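Local coordinates for transcriptional regulator, LacI family (Lactobacillus brevis, PDB 3JY6), which probably regulates transcription by binding DNA sites, with a core related to periplasmic binding proteins that in such regulators commonly senses a small ligand, at residues R36-V41 / G63-I68; R57-R62 / Q84-V89; R171-I176 / P198-S203; L188-L193 / D220-M225; P236-A241 / M261-K266. All blocks are in the same frame, centred on the assembly; numbering follows the deposited sequence.

Interaction 1. Residues R36-V41 / G63-I68; sequences RGYIGV and GFDGLI
Asp-65 OD2 is gripped from several directions: a water donates to it over 3.2 Å between the water O and OD2, while Ser-6 OG and the backbone N of Lys-8 also bond to it. The same water lies 2.6 Å from Tyr-38 OH and in the plane of the tyrosine ring, so it couples the two side chains through solvent. Directly, they meet loosely, with Tyr-38 CE1 4.2 Å from Asp-65 OD2. The carboxylate comes to the ring edge, its plane turned 74° from that of the ring, and the two side chains run roughly at right angles. Tyrosine suits this partly exposed place because its ring also receives Lys-8 in a cation-pi contact and rests on Leu-248 and Leu-251, while its hydroxyl reaches the water. Just before it, Gly-37 adopts the positive phi of the C-prime residue in the Schellman motif that ends helix 20-34.

The second meeting is apolar and buried. Val-41 CG2 lies in the plane of the Phe-64 ring at its edge, 3.7 Å from CE2, and CB and CG1 gather round that same carbon. With CG2 anti to its carbonyl carbon, Val-41 turns this methyl to the ring. Val-41 of the second subunit packs against Val-41, and Leu-9 of the second subunit packs against Phe-64, which places this apolar patch at the dimer interface. Strand 9-14 separates the two strands and pairs with both; helix 49-60 links them across it, as in the beta-alpha-beta crossover of a periplasmic-binding-protein lobe.

Interaction 2. Residues R57-R62 / Q84-V89; sequences RAIGSR and QQMPVV
Met-86 sets CG between its backbone N and carbonyl carbon (chi1 71°), runs extended through chi2 and then bends at chi3 (75°), which swings its terminal methyl up to Ile-59. That residue answers with CG2 anti to its own backbone N, and Ile-59 CG2 stands 3.7 Å from Met-86 CE. The sulfur follows close behind, with Met-86 SD 3.9 Å from the same Ile-59 CG2, and the two side chains lie across one another nearly perpendicularly. A flexible, unbranched methionine can reach this buried spot, while the beta-branched isoleucine offers a rigid methyl and also packs on Ala-11, Ile-13 and Phe-64. Met-86 CE further sits 3.6 Å from Ile-59 O, a buried carbonyl oxygen with no polar partner in the model.

The contact joins the C-terminal end of helix 49-60 to the loop that enters strand 88-91, in the alpha/beta lobe built on the six-stranded parallel sheet; Pro-87 and Val-89 pair with Leu-67 of strand 66-70.

On the solvent-exposed side, the Gln-85 side chain extends beyond CG to the last turn of the helix. Its amide group lies beside Gly-60, with Gln-85 CD 3.9 Å from Gly-60 CA, an approach permitted by the absence of a side chain there. As the helix finishes, Ser-61 OG donates to Arg-57 O over 3.1 Å, in the carbonyl plane and on a lone pair. Next along the chain, Arg-62 NH2 forms a salt bridge with Asp-65 OD1 of the second subunit.

Interaction 3. Residues R171-I176 / P198-S203; sequences RLTQLI and PNLIIS
Two helices of the smaller parallel sheet's lobe meet here: helix 165-177, which crosses from strand 152-158 to strand 183-187, and the short helix 198-202 on the way to strand 211-215. Their short segments approach no closer than 12.2 Å between axes and cross at -55°, a separation that takes long aliphatic side chains to span. Leu-200 is the bridge. Its CD2 reaches in between two residues one turn apart, Leu-172 and Ile-176. Leu-172 CD2 is 3.6 Å from Leu-200 CD2, the two chains meeting at a slant, whereas Ile-176 points straight at its partner, tip to tip, with Ile-176 CD1 3.8 Å from Leu-200 CD2. Having CG opposite its backbone N (chi1 179°) extends Leu-172 outward from the helix to make this possible. The other branch, Leu-200 CD1, lies 4.4 Å from Thr-173 OG1, on the partly exposed flank.

Leu-172 and Ile-176 also touch Val-127 of strand 125-131, so the apolar residues suit a layer between helix and sheet. One turn after Asn-199, Ser-203 N and Ser-203 OG both donate to Asn-199 O, the OG bond 2.8 Å long. Asn-199 ND2 meanwhile bonds to Arg-224 O of the second subunit. Leu-200 thus adds the short helix to the layer in which helix 165-177 packs on a parallel sheet of order 2-1-3-4, as in the Rossmann-like lobes of periplasmic-binding-protein folds.

Interaction 4. Residues L188-L193 / D220-M225; sequences LKERWL and DFIRRM
Leu-193 and Ile-222 slant across one another, the leucine presenting a single methyl: Leu-193 CD2 is 3.6 Å from Ile-222 CG2 and 4.2 Å from Ile-222 CD1, so it sits against both ends of the branched side chain. Leu-193 holds CG opposite its backbone N (chi1 -170°), which stretches it from the helix towards the loop. One turn earlier on the same helix, Glu-190 also comes at an angle to the isoleucine, and its bend at chi2 brings OE2 within 4.0 Å of Ile-222 CD1. That approach is mere packing; the carboxylate's true partner is Thr-219 N, with a weaker bond to Asp-218 N. A glutamate suits the first turn of a helix, where its charge probably interacts favourably with the helix dipole, and here it also ties down the loop backbone just before Asp-220. Isoleucine fits the buried place, its CG2 methyl meeting the leucine methyl and its CD1 lying near the carboxylate oxygen. Segment 220-225 has helical angles in part but lacks regular bonds. It follows strand 211-215 and precedes strand 231-233 in the chain, lodged against helix 190-196, with Ile-222 also touching Leu-194 and Phe-221 reaching Leu-194 of the second subunit.

Interaction 5. Residues P236-A241 / M261-K266; sequences PFLMGA and MVIPAK
Ile-263 is flanked by two residues in succession on the helix, Leu-238 and Met-239. Its CG2 methyl meets both: Leu-238 CD2 lies 3.8 Å from Ile-263 CG2, and Met-239 CG stands 4.0 Å from the same methyl. Met-239 CG is also 4.0 Å from Ile-263 CB, and those two side chains slide past each other in opposite directions, whereas Leu-238 comes in at a slant. Isoleucine suits the buried position because its branching at CB offers several carbons to the methionine at once. Ile-263 CG2 lies opposite the backbone N of Ile-263, and Leu-238 CG opposite the backbone N of Leu-238 (chi1 -176°), which turns Ile-263 CG2 and Leu-238 CD2 towards each other.

Helix 236-251 packs here on the chain just after strand 260-262, the outermost strand within this chain of the six-stranded parallel sheet, close to where the chain passes between lobes. Strands 231-233 and 266-268 pair antiparallel nearby, consistent with the linking crossovers of LacI-type cores. Further out, Ile-263 is held by backbone bonds to Val-104 of the neighbouring strand 102-104, while Met-239 also touches Thr-105 and Ser-242 lies against Ile-263. Ala-265 N bonds to Asp-106 OD1, which fixes the chain beyond the proline. There Lys-266 curls back, its NZ donating over 2.8 Å to Pro-264 O from 41° above the carbonyl plane.

Interactions 1 and 2 share the sheet of the six-stranded lobe, alternating along the chain and touching through neighbouring strands; both are partly buried. Interaction 1 alone adds a water-linked polar end, while interaction 2 mixes thioether packing with an exposed glutamine. Interactions 3 and 4 also alternate and touch, but in the other lobe; both are buried and mainly aliphatic, although a glutamate joins interaction 4. Interaction 5 belongs to the same sheet as interactions 1 and 2 without touching them, lies closest to the chain's centre, and is apolar in its contacts, buried although Leu-238 is exposed. Interactions 1 to 4 all touch the second subunit; interaction 5 does not.

Interaction 1. Residues R36-V41 / G63-I68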
# COMPACT_ATOMS: atom_id res chain seq x y z
N ARG A 36 -25.41 0.98 2.11
CA ARG A 36 -26.52 1.49 1.33
C ARG A 36 -26.53 1.07 -0.14
O ARG A 36 -27.20 1.70 -0.97
CB ARG A 36 -26.58 3.02 1.45
CG ARG A 36 -26.76 3.48 2.89
CD ARG A 36 -27.15 4.94 2.97
NE ARG A 36 -27.13 5.45 4.34
CZ ARG A 36 -27.38 6.72 4.67
NH1 ARG A 36 -27.67 7.60 3.72
NH2 ARG A 36 -27.34 7.11 5.94
N GLY A 37 -25.81 0.01 -0.47
CA GLY A 37 -25.80 -0.48 -1.85
C GLY A 37 -24.88 0.23 -2.81
O GLY A 37 -24.85 -0.08 -4.00
N TYR A 38 -24.12 1.19 -2.31
CA TYR A 38 -23.20 1.92 -3.16
C TYR A 38 -21.86 1.19 -3.19
O TYR A 38 -21.49 0.48 -2.25
CB TYR A 38 -23.06 3.36 -2.65
CG TYR A 38 -24.25 4.23 -3.04
CD1 TYR A 38 -24.33 4.82 -4.30
CD2 TYR A 38 -25.32 4.41 -2.16
CE1 TYR A 38 -25.44 5.58 -4.69
CE2 TYR A 38 -26.44 5.16 -2.54
CZ TYR A 38 -26.50 5.74 -3.81
OH TYR A 38 -27.61 6.45 -4.22
N ILE A 39 -21.13 1.36 -4.28
CA ILE A 39 -19.85 0.69 -4.43
C ILE A 39 -18.73 1.65 -4.75
O ILE A 39 -18.78 2.36 -5.75
CB ILE A 39 -19.93 -0.37 -5.53
CG1 ILE A 39 -21.01 -1.38 -5.16
CG2 ILE A 39 -18.58 -1.07 -5.68
CD1 ILE A 39 -21.27 -2.38 -6.23
N GLY A 40 -17.72 1.69 -3.88
CA GLY A 40 -16.58 2.55 -4.10
C GLY A 40 -15.73 1.98 -5.22
O GLY A 40 -15.56 0.76 -5.33
N VAL A 41 -15.22 2.85 -6.07
CA VAL A 41 -14.38 2.47 -7.19
C VAL A 41 -13.11 3.30 -7.02
O VAL A 41 -13.18 4.52 -6.92
CB VAL A 41 -15.06 2.83 -8.52
CG1 VAL A 41 -14.11 2.54 -9.66
CG2 VAL A 41 -16.37 2.04 -8.69
N GLY A 63 -21.10 7.76 -16.10
CA GLY A 63 -22.15 7.80 -15.11
C GLY A 63 -21.81 7.24 -13.74
O GLY A 63 -22.25 6.15 -13.38
N PHE A 64 -21.00 7.97 -12.98
CA PHE A 64 -20.70 7.55 -11.63
C PHE A 64 -21.63 8.46 -10.83
O PHE A 64 -21.96 9.54 -11.31
CB PHE A 64 -19.22 7.80 -11.29
CG PHE A 64 -18.30 6.69 -11.74
CD1 PHE A 64 -17.88 6.61 -13.07
CD2 PHE A 64 -17.90 5.70 -10.85
CE1 PHE A 64 -17.08 5.54 -13.50
CE2 PHE A 64 -17.10 4.62 -11.28
CZ PHE A 64 -16.69 4.54 -12.60
N ASP A 65 -22.07 8.04 -9.65
CA ASP A 65 -22.98 8.88 -8.90
C ASP A 65 -22.36 9.83 -7.89
O ASP A 65 -23.08 10.58 -7.23
CB ASP A 65 -24.05 8.03 -8.21
CG ASP A 65 -24.95 7.30 -9.21
OD1 ASP A 65 -24.97 7.67 -10.40
OD2 ASP A 65 -25.64 6.36 -8.79
N GLY A 66 -21.04 9.81 -7.78
CA GLY A 66 -20.38 10.68 -6.83
C GLY A 66 -18.87 10.64 -6.95
O GLY A 66 -18.30 9.71 -7.53
N LEU A 67 -18.22 11.65 -6.39
CA LEU A 67 -16.78 11.75 -6.44
C LEU A 67 -16.21 12.11 -5.08
O LEU A 67 -16.62 13.08 -4.45
CB LEU A 67 -16.36 12.83 -7.46
CG LEU A 67 -14.88 13.22 -7.50
CD1 LEU A 67 -14.05 12.00 -7.87
CD2 LEU A 67 -14.64 14.34 -8.50
N ILE A 68 -15.27 11.29 -4.62
CA ILE A 68 -14.59 11.58 -3.36
C ILE A 68 -13.18 11.90 -3.84
O ILE A 68 -12.50 11.06 -4.46
CB ILE A 68 -14.61 10.39 -2.40
CG1 ILE A 68 -16.07 10.05 -2.05
CG2 ILE A 68 -13.83 10.73 -1.16
CD1 ILE A 68 -16.24 8.97 -1.01
O HOH W 1 -27.90 7.23 -6.67

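Interaction 2. Residues R57-R62 / Q84-V89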
# COMPACT_ATOMS: atom_id res chain seq x y z
N ARG A 57 -12.51 12.99 -16.70
CA ARG A 57 -13.28 13.03 -17.94
C ARG A 57 -13.96 11.69 -18.16
O ARG A 57 -15.04 11.62 -18.74
CB ARG A 57 -12.38 13.34 -19.14
CG ARG A 57 -11.87 14.79 -19.21
CD ARG A 57 -11.06 15.00 -20.49
NE ARG A 57 -9.75 15.60 -20.24
CZ ARG A 57 -9.54 16.91 -20.10
NH1 ARG A 57 -10.55 17.77 -20.18
NH2 ARG A 57 -8.31 17.35 -19.88
N ALA A 58 -13.33 10.63 -17.67
CA ALA A 58 -13.89 9.29 -17.79
C ALA A 58 -15.01 9.13 -16.78
O ALA A 58 -16.06 8.56 -17.07
CB ALA A 58 -12.80 8.24 -17.54
N ILE A 59 -14.77 9.63 -15.58
CA ILE A 59 -15.75 9.54 -14.50
C ILE A 59 -17.06 10.25 -14.85
O ILE A 59 -18.15 9.81 -14.45
CB ILE A 59 -15.15 10.09 -13.21
CG1 ILE A 59 -14.11 9.08 -12.69
CG2 ILE A 59 -16.24 10.38 -12.19
CD1 ILE A 59 -13.14 9.63 -11.69
N GLY A 60 -16.96 11.35 -15.59
CA GLY A 60 -18.15 12.08 -15.97
C GLY A 60 -18.89 11.51 -17.18
O GLY A 60 -20.07 11.79 -17.36
N SER A 61 -18.20 10.70 -17.99
CA SER A 61 -18.82 10.13 -19.19
C SER A 61 -19.11 8.63 -19.11
O SER A 61 -19.16 7.95 -20.15
CB SER A 61 -17.93 10.37 -20.41
OG SER A 61 -16.74 9.61 -20.32
N ARG A 62 -19.28 8.12 -17.89
CA ARG A 62 -19.58 6.71 -17.66
C ARG A 62 -20.70 6.61 -16.62
O ARG A 62 -21.17 5.52 -16.29
CB ARG A 62 -18.34 5.97 -17.17
CG ARG A 62 -17.57 5.25 -18.26
CD ARG A 62 -18.31 3.98 -18.69
NE ARG A 62 -17.53 3.17 -19.61
CZ ARG A 62 -17.81 1.90 -19.91
NH1 ARG A 62 -18.86 1.30 -19.35
NH2 ARG A 62 -17.05 1.24 -20.76
N GLN A 84 -20.63 19.81 -12.13
CA GLN A 84 -21.50 19.53 -10.99
C GLN A 84 -22.59 18.52 -11.30
O GLN A 84 -23.69 18.59 -10.73
CB GLN A 84 -22.11 20.84 -10.49
CG GLN A 84 -21.12 21.73 -9.74
CD GLN A 84 -21.77 22.92 -9.09
OE1 GLN A 84 -22.81 22.79 -8.45
NE2 GLN A 84 -21.16 24.11 -9.24
N GLN A 85 -22.31 17.59 -12.19
CA GLN A 85 -23.29 16.57 -12.50
C GLN A 85 -23.43 15.66 -11.28
O GLN A 85 -24.50 15.08 -11.04
CB GLN A 85 -22.85 15.75 -13.73
CG GLN A 85 -21.65 14.86 -13.48
CD GLN A 85 -21.24 14.08 -14.71
OE1 GLN A 85 -20.54 14.59 -15.59
NE2 GLN A 85 -21.70 12.83 -14.79
N MET A 86 -22.37 15.54 -10.49
CA MET A 86 -22.41 14.67 -9.32
C MET A 86 -21.86 15.32 -8.07
O MET A 86 -20.98 16.18 -8.14
CB MET A 86 -21.63 13.37 -9.60
CG MET A 86 -20.11 13.54 -9.68
SD MET A 86 -19.19 12.05 -10.22
CE MET A 86 -19.55 12.06 -12.01
N PRO A 87 -22.38 14.94 -6.90
CA PRO A 87 -21.90 15.51 -5.65
C PRO A 87 -20.42 15.19 -5.46
O PRO A 87 -19.93 14.16 -5.94
CB PRO A 87 -22.79 14.86 -4.59
CG PRO A 87 -23.21 13.54 -5.24
CD PRO A 87 -23.46 13.97 -6.67
N VAL A 88 -19.71 16.07 -4.76
CA VAL A 88 -18.28 15.90 -4.53
C VAL A 88 -17.92 16.13 -3.07
O VAL A 88 -18.52 16.97 -2.40
CB VAL A 88 -17.46 16.93 -5.37
CG1 VAL A 88 -15.96 16.71 -5.16
CG2 VAL A 88 -17.82 16.82 -6.86
N VAL A 89 -16.95 15.37 -2.58
CA VAL A 89 -16.44 15.54 -1.22
C VAL A 89 -14.93 15.43 -1.36
O VAL A 89 -14.44 14.53 -2.03
CB VAL A 89 -16.93 14.44 -0.23
CG1 VAL A 89 -16.29 14.66 1.14
CG2 VAL A 89 -18.43 14.51 -0.06

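Interaction 3. Residues R171-I176 / P198-S203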
# COMPACT_ATOMS: atom_id res chain seq x y z
N ARG A 171 22.39 14.19 3.72
CA ARG A 171 22.00 15.50 4.24
C ARG A 171 21.28 15.38 5.59
O ARG A 171 21.55 16.14 6.52
CB ARG A 171 21.12 16.22 3.23
CG ARG A 171 20.51 17.53 3.73
CD ARG A 171 21.57 18.58 4.09
NE ARG A 171 20.94 19.86 4.42
CZ ARG A 171 21.61 20.98 4.69
NH1 ARG A 171 22.93 20.98 4.67
NH2 ARG A 171 20.94 22.09 4.96
N LEU A 172 20.36 14.43 5.69
CA LEU A 172 19.60 14.23 6.92
C LEU A 172 20.56 13.96 8.07
O LEU A 172 20.42 14.50 9.16
CB LEU A 172 18.64 13.04 6.76
CG LEU A 172 17.78 12.66 7.98
CD1 LEU A 172 16.77 13.76 8.25
CD2 LEU A 172 17.07 11.34 7.71
N THR A 173 21.55 13.11 7.80
CA THR A 173 22.56 12.75 8.77
C THR A 173 23.40 13.97 9.13
O THR A 173 23.93 14.07 10.24
CB THR A 173 23.46 11.65 8.21
OG1 THR A 173 22.74 10.41 8.18
CG2 THR A 173 24.73 11.50 9.03
N GLN A 174 23.52 14.90 8.19
CA GLN A 174 24.30 16.11 8.41
C GLN A 174 23.54 17.06 9.34
O GLN A 174 24.10 17.58 10.31
CB GLN A 174 24.59 16.79 7.07
CG GLN A 174 25.48 18.01 7.16
CD GLN A 174 25.67 18.66 5.81
OE1 GLN A 174 26.14 18.03 4.86
NE2 GLN A 174 25.31 19.94 5.72
N LEU A 175 22.26 17.26 9.06
CA LEU A 175 21.42 18.14 9.85
C LEU A 175 21.17 17.62 11.27
O LEU A 175 21.15 18.39 12.23
CB LEU A 175 20.08 18.35 9.15
CG LEU A 175 20.02 19.19 7.86
CD1 LEU A 175 18.66 19.03 7.21
CD2 LEU A 175 20.27 20.65 8.19
N ILE A 176 20.98 16.32 11.40
CA ILE A 176 20.74 15.71 12.70
C ILE A 176 21.96 15.84 13.62
O ILE A 176 21.83 16.09 14.82
CB ILE A 176 20.43 14.19 12.56
CG1 ILE A 176 19.03 13.99 11.99
CG2 ILE A 176 20.54 13.50 13.92
CD1 ILE A 176 18.67 12.53 11.78
N PRO A 198 14.64 3.73 9.03
CA PRO A 198 15.11 2.39 9.44
C PRO A 198 16.62 2.21 9.57
O PRO A 198 17.09 1.62 10.55
CB PRO A 198 14.50 1.48 8.38
CG PRO A 198 13.17 2.12 8.16
CD PRO A 198 13.53 3.61 8.06
N ASN A 199 17.40 2.70 8.61
CA ASN A 199 18.85 2.55 8.69
C ASN A 199 19.45 3.43 9.79
O ASN A 199 20.51 3.12 10.33
CB ASN A 199 19.51 2.86 7.35
CG ASN A 199 19.46 1.68 6.39
OD1 ASN A 199 20.46 1.34 5.77
ND2 ASN A 199 18.29 1.06 6.26
N LEU A 200 18.78 4.53 10.12
CA LEU A 200 19.27 5.40 11.18
C LEU A 200 18.97 4.75 12.54
O LEU A 200 19.57 5.11 13.56
CB LEU A 200 18.63 6.79 11.07
CG LEU A 200 19.41 7.80 10.22
CD1 LEU A 200 19.72 7.21 8.84
CD2 LEU A 200 18.60 9.08 10.10
N ILE A 201 18.06 3.78 12.56
CA ILE A 201 17.73 3.08 13.80
C ILE A 201 18.67 1.89 13.91
O ILE A 201 19.06 1.49 15.01
CB ILE A 201 16.28 2.54 13.79
CG1 ILE A 201 15.29 3.70 13.77
CG2 ILE A 201 16.06 1.64 15.01
CD1 ILE A 201 13.83 3.28 13.69
N ILE A 202 19.02 1.33 12.77
CA ILE A 202 19.91 0.18 12.73
C ILE A 202 21.37 0.60 12.84
O ILE A 202 22.18 -0.14 13.40
CB ILE A 202 19.65 -0.63 11.44
CG1 ILE A 202 18.29 -1.34 11.57
CG2 ILE A 202 20.77 -1.63 11.19
CD1 ILE A 202 17.76 -1.95 10.29
N SER A 203 21.71 1.79 12.35
CA SER A 203 23.10 2.26 12.43
C SER A 203 23.39 2.85 13.81
O SER A 203 24.55 3.08 14.16
CB SER A 203 23.37 3.32 11.36
OG SER A 203 22.64 4.51 11.60

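Interaction 4. Residues L188-L193 / D220-M225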
# COMPACT_ATOMS: atom_id res chain seq x y z
N LEU A 188 7.24 14.68 7.57
CA LEU A 188 5.92 15.22 7.30
C LEU A 188 5.08 14.28 6.44
O LEU A 188 3.87 14.46 6.32
CB LEU A 188 6.04 16.58 6.62
CG LEU A 188 5.87 17.80 7.53
CD1 LEU A 188 6.61 17.61 8.84
CD2 LEU A 188 6.35 19.03 6.78
N LYS A 189 5.72 13.26 5.88
CA LYS A 189 5.01 12.30 5.04
C LYS A 189 5.51 10.90 5.35
O LYS A 189 6.69 10.68 5.59
CB LYS A 189 5.23 12.62 3.56
CG LYS A 189 4.33 11.83 2.61
CD LYS A 189 4.56 12.19 1.14
CE LYS A 189 3.61 11.40 0.22
NZ LYS A 189 3.78 11.74 -1.23
N GLU A 190 4.59 9.94 5.33
CA GLU A 190 4.91 8.56 5.64
C GLU A 190 6.08 7.95 4.85
O GLU A 190 6.96 7.31 5.43
CB GLU A 190 3.64 7.70 5.48
CG GLU A 190 3.81 6.24 5.86
CD GLU A 190 2.55 5.63 6.46
OE1 GLU A 190 1.45 5.78 5.88
OE2 GLU A 190 2.66 4.98 7.51
N ARG A 191 6.11 8.15 3.53
CA ARG A 191 7.17 7.57 2.70
C ARG A 191 8.58 7.91 3.15
O ARG A 191 9.47 7.06 3.13
CB ARG A 191 6.98 7.98 1.24
CG ARG A 191 6.93 9.47 1.01
CD ARG A 191 6.65 9.77 -0.46
NE ARG A 191 7.71 9.27 -1.32
CZ ARG A 191 7.72 9.36 -2.64
NH1 ARG A 191 6.71 9.94 -3.27
NH2 ARG A 191 8.74 8.86 -3.34
N TRP A 192 8.79 9.16 3.54
CA TRP A 192 10.11 9.60 3.98
C TRP A 192 10.51 8.90 5.27
O TRP A 192 11.68 8.54 5.45
CB TRP A 192 10.11 11.12 4.16
CG TRP A 192 9.79 11.86 2.87
CD1 TRP A 192 9.03 12.99 2.75
CD2 TRP A 192 10.21 11.51 1.55
NE1 TRP A 192 8.94 13.36 1.42
CE2 TRP A 192 9.66 12.48 0.67
CE3 TRP A 192 11.00 10.49 1.01
CZ2 TRP A 192 9.86 12.43 -0.72
CZ3 TRP A 192 11.21 10.44 -0.37
CH2 TRP A 192 10.64 11.42 -1.22
N LEU A 193 9.55 8.70 6.17
CA LEU A 193 9.85 8.02 7.43
C LEU A 193 10.21 6.57 7.12
O LEU A 193 11.15 6.02 7.69
CB LEU A 193 8.62 8.11 8.37
CG LEU A 193 8.76 7.69 9.83
CD1 LEU A 193 7.75 8.45 10.67
CD2 LEU A 193 8.56 6.18 9.97
N ASP A 220 1.51 -0.03 10.38
CA ASP A 220 1.86 -0.70 11.63
C ASP A 220 3.29 -1.19 11.72
O ASP A 220 3.96 -0.98 12.72
CB ASP A 220 0.98 -1.93 11.85
CG ASP A 220 -0.47 -1.69 11.52
OD1 ASP A 220 -1.12 -0.89 12.21
OD2 ASP A 220 -0.97 -2.32 10.56
N PHE A 221 3.77 -1.88 10.69
CA PHE A 221 5.12 -2.41 10.84
C PHE A 221 6.23 -1.46 11.27
O PHE A 221 7.23 -1.90 11.84
CB PHE A 221 5.52 -3.20 9.58
CG PHE A 221 5.38 -2.43 8.32
CD1 PHE A 221 6.42 -1.61 7.90
CD2 PHE A 221 4.24 -2.56 7.54
CE1 PHE A 221 6.34 -0.89 6.70
CE2 PHE A 221 4.12 -1.86 6.34
CZ PHE A 221 5.19 -1.02 5.91
N ILE A 222 6.10 -0.16 11.06
CA ILE A 222 7.19 0.71 11.54
C ILE A 222 6.96 0.87 13.01
O ILE A 222 7.89 1.16 13.76
CB ILE A 222 7.07 2.13 11.13
CG1 ILE A 222 6.12 2.22 9.96
CG2 ILE A 222 8.46 2.71 11.00
CD1 ILE A 222 5.34 3.51 10.02
N ARG A 223 5.70 0.76 13.42
CA ARG A 223 5.37 0.94 14.83
C ARG A 223 6.35 0.11 15.63
O ARG A 223 7.00 0.60 16.57
CB ARG A 223 3.91 0.48 15.10
N ARG A 224 6.43 -1.14 15.23
CA ARG A 224 7.32 -2.12 15.76
C ARG A 224 8.71 -1.94 15.28
O ARG A 224 9.18 -2.76 14.53
CB ARG A 224 6.92 -3.46 15.23
CG ARG A 224 5.51 -3.46 14.81
CD ARG A 224 5.00 -4.74 14.32
NE ARG A 224 3.56 -4.72 14.36
CZ ARG A 224 2.84 -4.92 15.46
NH1 ARG A 224 3.45 -5.17 16.60
NH2 ARG A 224 1.54 -4.86 15.41
N MET A 225 9.42 -0.92 15.71
CA MET A 225 10.86 -0.90 15.42
C MET A 225 11.72 -0.84 16.67
O MET A 225 12.35 -1.83 17.03
CB MET A 225 11.28 0.12 14.34
CG MET A 225 10.94 -0.33 12.91
SD MET A 225 12.24 -0.23 11.67
CE MET A 225 13.12 -1.64 12.01

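Interaction 5. Residues P236-A241 / M261-K266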
# COMPACT_ATOMS: atom_id res chain seq x y z
N PRO A 236 -6.74 7.34 8.59
CA PRO A 236 -7.26 7.33 7.22
C PRO A 236 -8.56 6.55 6.98
O PRO A 236 -9.41 6.97 6.19
CB PRO A 236 -6.09 6.79 6.40
CG PRO A 236 -5.34 5.94 7.40
CD PRO A 236 -5.37 6.80 8.64
N PHE A 237 -8.71 5.42 7.66
CA PHE A 237 -9.93 4.63 7.50
C PHE A 237 -11.10 5.50 7.97
O PHE A 237 -12.15 5.57 7.32
CB PHE A 237 -9.89 3.35 8.35
CG PHE A 237 -11.08 2.45 8.15
CD1 PHE A 237 -11.05 1.43 7.20
CD2 PHE A 237 -12.25 2.62 8.90
CE1 PHE A 237 -12.18 0.58 6.99
CE2 PHE A 237 -13.38 1.80 8.71
CZ PHE A 237 -13.34 0.77 7.76
N LEU A 238 -10.90 6.17 9.10
CA LEU A 238 -11.93 7.02 9.67
C LEU A 238 -12.22 8.22 8.79
O LEU A 238 -13.36 8.63 8.64
CB LEU A 238 -11.53 7.48 11.08
CG LEU A 238 -12.57 8.31 11.83
CD1 LEU A 238 -13.80 7.47 12.08
CD2 LEU A 238 -11.98 8.79 13.14
N MET A 239 -11.17 8.81 8.22
CA MET A 239 -11.35 9.96 7.34
C MET A 239 -12.13 9.49 6.10
O MET A 239 -13.03 10.18 5.61
CB MET A 239 -9.98 10.53 6.93
CG MET A 239 -9.21 11.27 8.05
SD MET A 239 -7.60 11.95 7.51
CE MET A 239 -8.09 13.48 6.78
N GLY A 240 -11.80 8.29 5.62
CA GLY A 240 -12.47 7.73 4.46
C GLY A 240 -13.93 7.41 4.75
O GLY A 240 -14.82 7.64 3.92
N ALA A 241 -14.20 6.86 5.93
CA ALA A 241 -15.58 6.53 6.31
C ALA A 241 -16.41 7.80 6.55
O ALA A 241 -17.61 7.84 6.27
CB ALA A 241 -15.59 5.62 7.57
N MET A 261 -14.87 19.06 8.04
CA MET A 261 -15.08 18.18 9.18
C MET A 261 -13.67 17.81 9.59
O MET A 261 -12.92 17.22 8.80
CB MET A 261 -15.87 16.94 8.79
CG MET A 261 -15.87 15.84 9.83
SD MET A 261 -16.92 14.47 9.30
CE MET A 261 -17.55 13.90 10.91
N VAL A 262 -13.31 18.16 10.81
CA VAL A 262 -11.97 17.88 11.30
C VAL A 262 -11.87 16.58 12.07
O VAL A 262 -12.56 16.38 13.07
CB VAL A 262 -11.45 19.05 12.17
CG1 VAL A 262 -12.36 19.25 13.34
CG2 VAL A 262 -10.03 18.78 12.63
N ILE A 263 -11.01 15.69 11.58
CA ILE A 263 -10.74 14.42 12.22
C ILE A 263 -9.36 14.61 12.85
O ILE A 263 -8.34 14.55 12.17
CB ILE A 263 -10.67 13.27 11.18
CG1 ILE A 263 -12.02 13.12 10.47
CG2 ILE A 263 -10.27 11.98 11.88
CD1 ILE A 263 -13.17 12.73 11.36
N PRO A 264 -9.31 14.89 14.16
CA PRO A 264 -8.03 15.09 14.83
C PRO A 264 -7.06 13.91 14.74
O PRO A 264 -7.44 12.75 14.93
CB PRO A 264 -8.44 15.39 16.27
CG PRO A 264 -9.71 14.61 16.41
CD PRO A 264 -10.42 14.92 15.13
N ALA A 265 -5.81 14.21 14.42
CA ALA A 265 -4.80 13.17 14.34
C ALA A 265 -4.47 12.79 15.77
O ALA A 265 -4.74 13.55 16.71
CB ALA A 265 -3.55 13.70 13.64
N LYS A 266 -3.89 11.61 15.95
CA LYS A 266 -3.52 11.15 17.27
C LYS A 266 -2.03 10.83 17.36
O LYS A 266 -1.48 10.09 16.53
CB LYS A 266 -4.34 9.91 17.66
CG LYS A 266 -5.85 10.11 17.64
CD LYS A 266 -6.27 11.38 18.39
CE LYS A 266 -7.79 11.51 18.49
NZ LYS A 266 -8.48 11.38 17.16